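Local coordinates for pentalenene synthase (Streptomyces chartreusis NRRL 3882, PDB 6Q4S), which probably converts farnesyl diphosphate into the bicyclic sesquiterpenol 7-epi-alpha-eudesmol through a magnesium-dependent 1,10-cyclization, at residues D4-D12 with Y260-L271. Sequence-based numbering, arbitrary orientation.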
loop_
_atom_site.group_PDB
_atom_site.type_symbol
_atom_site.label_atom_id
_atom_site.label_comp_id
_atom_site.label_asym_id
_atom_site.label_seq_id
_atom_site.Cartn_x
_atom_site.Cartn_y
_atom_site.Cartn_z
ATOM N N ASP A 4 33.431 -1.104 22.827
ATOM C CA ASP A 4 32.537 -0.387 21.860
ATOM C C ASP A 4 32.798 -0.799 20.398
ATOM O O ASP A 4 33.846 -0.480 19.820
ATOM C CB ASP A 4 32.667 1.139 22.019
ATOM C CG ASP A 4 31.770 1.701 23.115
ATOM O OD1 ASP A 4 30.672 1.137 23.334
ATOM O OD2 ASP A 4 32.159 2.717 23.749
ATOM N N VAL A 5 31.831 -1.510 19.814
ATOM C CA VAL A 5 31.879 -1.919 18.404
ATOM C C VAL A 5 31.869 -0.653 17.488
ATOM O O VAL A 5 31.022 0.262 17.615
ATOM C CB VAL A 5 30.745 -2.942 18.051
ATOM C CG1 VAL A 5 30.800 -3.349 16.612
ATOM C CG2 VAL A 5 30.875 -4.232 18.865
ATOM N N ARG A 6 32.890 -0.595 16.639
ATOM C CA ARG A 6 33.054 0.400 15.587
ATOM C C ARG A 6 32.988 -0.390 14.299
ATOM O O ARG A 6 33.281 -1.584 14.265
ATOM C CB ARG A 6 34.417 1.161 15.733
ATOM C CG ARG A 6 34.347 2.530 16.430
ATOM C CD ARG A 6 33.171 2.683 17.415
ATOM N NE ARG A 6 33.259 3.822 18.343
ATOM C CZ ARG A 6 32.389 4.070 19.342
ATOM N NH1 ARG A 6 31.324 3.297 19.553
ATOM N NH2 ARG A 6 32.577 5.116 20.142
ATOM N N PHE A 7 32.575 0.259 13.226
ATOM C CA PHE A 7 32.586 -0.419 11.921
ATOM C C PHE A 7 33.383 0.514 11.049
ATOM O O PHE A 7 33.286 1.753 11.202
ATOM C CB PHE A 7 31.159 -0.592 11.331
ATOM C CG PHE A 7 30.263 -1.517 12.115
ATOM C CD1 PHE A 7 29.578 -1.067 13.218
ATOM C CD2 PHE A 7 30.121 -2.846 11.751
ATOM C CE1 PHE A 7 28.746 -1.899 13.947
ATOM C CE2 PHE A 7 29.280 -3.687 12.484
ATOM C CZ PHE A 7 28.602 -3.203 13.569
ATOM N N ASP A 8 34.169 -0.041 10.145
ATOM C CA ASP A 8 34.760 0.803 9.134
ATOM C C ASP A 8 34.084 0.501 7.806
ATOM O O ASP A 8 34.330 -0.530 7.173
ATOM C CB ASP A 8 36.289 0.711 9.082
ATOM C CG ASP A 8 36.889 1.898 8.344
ATOM O OD1 ASP A 8 36.773 3.067 8.845
ATOM O OD2 ASP A 8 37.415 1.657 7.242
ATOM N N LEU A 9 33.205 1.427 7.415
ATOM C CA LEU A 9 32.362 1.267 6.243
ATOM C C LEU A 9 33.099 1.798 5.029
ATOM O O LEU A 9 33.797 2.770 5.164
ATOM C CB LEU A 9 31.066 2.068 6.488
ATOM C CG LEU A 9 30.269 1.634 7.742
ATOM C CD1 LEU A 9 28.973 2.439 7.953
ATOM C CD2 LEU A 9 29.950 0.145 7.602
ATOM N N PRO A 10 32.956 1.171 3.846
ATOM C CA PRO A 10 33.568 1.702 2.623
ATOM C C PRO A 10 32.684 2.717 1.871
ATOM O O PRO A 10 32.443 2.545 0.685
ATOM C CB PRO A 10 33.728 0.435 1.767
ATOM C CG PRO A 10 32.501 -0.341 2.099
ATOM C CD PRO A 10 32.327 -0.141 3.591
ATOM N N PHE A 11 32.145 3.720 2.553
ATOM C CA PHE A 11 31.338 4.751 1.895
ATOM C C PHE A 11 31.933 6.057 2.330
ATOM O O PHE A 11 32.497 6.143 3.402
ATOM C CB PHE A 11 29.852 4.709 2.334
ATOM C CG PHE A 11 29.210 3.364 2.215
ATOM C CD1 PHE A 11 29.001 2.788 0.985
ATOM C CD2 PHE A 11 28.796 2.661 3.349
ATOM C CE1 PHE A 11 28.424 1.528 0.871
ATOM C CE2 PHE A 11 28.207 1.413 3.227
ATOM C CZ PHE A 11 28.014 0.847 1.977
ATOM N N ASP A 12 31.840 7.071 1.484
ATOM C CA ASP A 12 32.137 8.459 1.876
ATOM C C ASP A 12 30.894 9.225 1.430
ATOM O O ASP A 12 30.470 9.132 0.254
ATOM C CB ASP A 12 33.423 8.965 1.181
ATOM C CG ASP A 12 33.816 10.362 1.616
ATOM O OD1 ASP A 12 33.580 10.715 2.795
ATOM O OD2 ASP A 12 34.385 11.105 0.783
ATOM N N TYR A 260 28.339 -8.615 15.706
ATOM C CA TYR A 260 29.291 -7.926 14.838
ATOM C C TYR A 260 29.568 -8.730 13.623
ATOM O O TYR A 260 29.467 -8.199 12.506
ATOM C CB TYR A 260 30.551 -7.610 15.648
ATOM C CG TYR A 260 31.730 -6.981 14.990
ATOM C CD1 TYR A 260 31.691 -5.650 14.577
ATOM C CD2 TYR A 260 32.964 -7.670 14.917
ATOM C CE1 TYR A 260 32.824 -5.032 14.033
ATOM C CE2 TYR A 260 34.102 -7.061 14.394
ATOM C CZ TYR A 260 34.027 -5.745 13.950
ATOM O OH TYR A 260 35.134 -5.137 13.421
ATOM N N ARG A 261 29.852 -10.019 13.771
ATOM C CA ARG A 261 30.065 -10.856 12.572
ATOM C C ARG A 261 28.803 -10.970 11.627
ATOM O O ARG A 261 28.927 -11.037 10.423
ATOM C CB ARG A 261 30.595 -12.261 12.964
ATOM C CG ARG A 261 31.245 -13.049 11.820
ATOM C CD ARG A 261 31.214 -14.583 11.986
ATOM N NE ARG A 261 29.831 -15.056 12.126
ATOM C CZ ARG A 261 28.926 -15.123 11.143
ATOM N NH1 ARG A 261 29.219 -14.832 9.874
ATOM N NH2 ARG A 261 27.703 -15.506 11.443
ATOM N N MET A 262 27.619 -11.094 12.185
ATOM C CA MET A 262 26.374 -11.122 11.372
ATOM C C MET A 262 26.183 -9.838 10.494
ATOM O O MET A 262 25.771 -9.896 9.317
ATOM C CB MET A 262 25.193 -11.220 12.327
ATOM C CG MET A 262 25.050 -12.589 12.997
ATOM S SD MET A 262 23.483 -12.759 13.886
ATOM C CE MET A 262 22.290 -12.903 12.544
ATOM N N THR A 263 26.510 -8.716 11.120
ATOM C CA THR A 263 26.395 -7.396 10.547
ATOM C C THR A 263 27.360 -7.204 9.418
ATOM O O THR A 263 26.938 -6.823 8.329
ATOM C CB THR A 263 26.587 -6.323 11.591
ATOM O OG1 THR A 263 25.661 -6.511 12.640
ATOM C CG2 THR A 263 26.362 -4.942 11.009
ATOM N N ILE A 264 28.632 -7.535 9.641
ATOM C CA ILE A 264 29.643 -7.531 8.572
ATOM C C ILE A 264 29.325 -8.503 7.429
ATOM O O ILE A 264 29.522 -8.175 6.266
ATOM C CB ILE A 264 31.063 -7.782 9.171
ATOM C CG1 ILE A 264 31.498 -6.539 9.941
ATOM C CG2 ILE A 264 32.097 -8.167 8.108
ATOM C CD1 ILE A 264 32.428 -6.849 11.079
ATOM N N ALA A 265 28.798 -9.686 7.735
ATOM C CA ALA A 265 28.317 -10.601 6.701
ATOM C C ALA A 265 27.127 -10.027 5.825
ATOM O O ALA A 265 27.079 -10.300 4.629
ATOM C CB ALA A 265 27.892 -11.938 7.353
ATOM N N CYS A 266 26.154 -9.333 6.431
ATOM C CA CYS A 266 25.062 -8.616 5.674
ATOM C C CYS A 266 25.667 -7.549 4.797
ATOM O O CYS A 266 25.355 -7.495 3.620
ATOM C CB CYS A 266 24.080 -7.908 6.610
ATOM S SG CYS A 266 23.030 -9.078 7.492
ATOM N N LEU A 267 26.512 -6.712 5.417
ATOM C CA LEU A 267 27.277 -5.671 4.701
ATOM C C LEU A 267 28.060 -6.214 3.513
ATOM O O LEU A 267 27.904 -5.723 2.377
ATOM C CB LEU A 267 28.176 -4.921 5.656
ATOM C CG LEU A 267 28.869 -3.658 5.158
ATOM C CD1 LEU A 267 27.946 -2.540 4.657
ATOM C CD2 LEU A 267 29.731 -3.129 6.291
ATOM N N ASP A 268 28.853 -7.269 3.717
ATOM C CA ASP A 268 29.612 -7.826 2.599
ATOM C C ASP A 268 28.772 -8.396 1.500
ATOM O O ASP A 268 29.199 -8.329 0.350
ATOM C CB ASP A 268 30.589 -8.945 3.017
ATOM C CG ASP A 268 31.647 -8.480 4.001
ATOM O OD1 ASP A 268 32.000 -7.268 4.056
ATOM O OD2 ASP A 268 32.099 -9.370 4.758
ATOM N N GLU A 269 27.630 -9.005 1.808
ATOM C CA GLU A 269 26.765 -9.462 0.745
ATOM C C GLU A 269 26.170 -8.203 -0.020
ATOM O O GLU A 269 26.029 -8.241 -1.242
ATOM C CB GLU A 269 25.648 -10.377 1.243
ATOM C CG GLU A 269 24.823 -10.966 0.078
ATOM C CD GLU A 269 23.544 -11.727 0.471
ATOM O OE1 GLU A 269 23.337 -12.049 1.659
ATOM O OE2 GLU A 269 22.704 -12.012 -0.429
ATOM N N TYR A 270 25.796 -7.176 0.732
ATOM C CA TYR A 270 25.354 -5.874 0.180
ATOM C C TYR A 270 26.406 -5.321 -0.804
ATOM O O TYR A 270 26.085 -5.016 -1.993
ATOM C CB TYR A 270 25.007 -4.800 1.277
ATOM C CG TYR A 270 24.750 -3.439 0.617
ATOM C CD1 TYR A 270 23.528 -3.173 -0.041
ATOM C CD2 TYR A 270 25.746 -2.497 0.548
ATOM C CE1 TYR A 270 23.315 -1.973 -0.695
ATOM C CE2 TYR A 270 25.564 -1.297 -0.125
ATOM C CZ TYR A 270 24.355 -1.030 -0.757
ATOM O OH TYR A 270 24.186 0.178 -1.423
ATOM N N LEU A 271 27.663 -5.256 -0.349
ATOM C CA LEU A 271 28.752 -4.815 -1.214
ATOM C C LEU A 271 28.957 -5.664 -2.476
ATOM O O LEU A 271 29.247 -5.095 -3.544
ATOM C CB LEU A 271 30.034 -4.675 -0.423
ATOM C CG LEU A 271 29.975 -3.630 0.675
ATOM C CD1 LEU A 271 31.237 -3.671 1.541
ATOM C CD2 LEU A 271 29.739 -2.215 0.117
#
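Phe7 packs against Tyr260 in a row of apolar contacts that lays the N-terminal loop along helix 252-284 of an all-helical terpene synthase fold. Loop and helix run in the same direction, since Val5, Phe7, Leu9 and Pro10 have Tyr260, Ile264, Leu267 and Leu271 as their nearest partners by CA. The Phe7 and Tyr260 rings meet obliquely, their planes inclined at 49° and Phe7 CE2 3.7 Å from Tyr260 CD1. That same Phe7 CE2 lies 3.5 Å from Thr263 CG2, while Ile264 CG1 sits at the Phe7 ring edge. Tyr260 has chi1 176°, its CG anti to N, which lays the ring against the next turn of its own helix; Ile264 CD1 sits 3.4 Å above the plane, over the ring centre. Val5 CG1 approaches from the opposite side of that plane, though its modelled separation is too short to be trusted. Were Tyr260 an alanine, Phe7 would probably lose its aromatic neighbour and Ile264 CD1 the ring over it, opening a gap between loop and helix.

Farther along, the Leu9 and Leu267 side chains meet nearly perpendicular, with Leu9 CD2 3.5 Å from Leu267 CD2. Pro10 CG, at the far corner of its ring, lies 3.6 Å from Leu271 CD1. Phe11 sends CZ to within 3.9 Å of Tyr270 CE2, and its ring also meets the methyls of Leu267 and Leu271.

Helix 288-313 provides another wall: Leu9 touches Asn306 and Tyr309, and Tyr309 OH is hydrogen-bonded to Phe7 N, as Glu229 OE2 is to Val5 N. The side chains of Phe7 and Arg6 lie about 9 and 8 Å from those of Asn223 and Arg230, which probably bind magnesium and substrate; the loop is thus near the active site, without evidence of taking part. Thr263 chi1 (-56°) turns OG1 back to its own helix, hydrogen-bonded to Ala259 O, and leaves methyl CG2 toward the Phe7 ring.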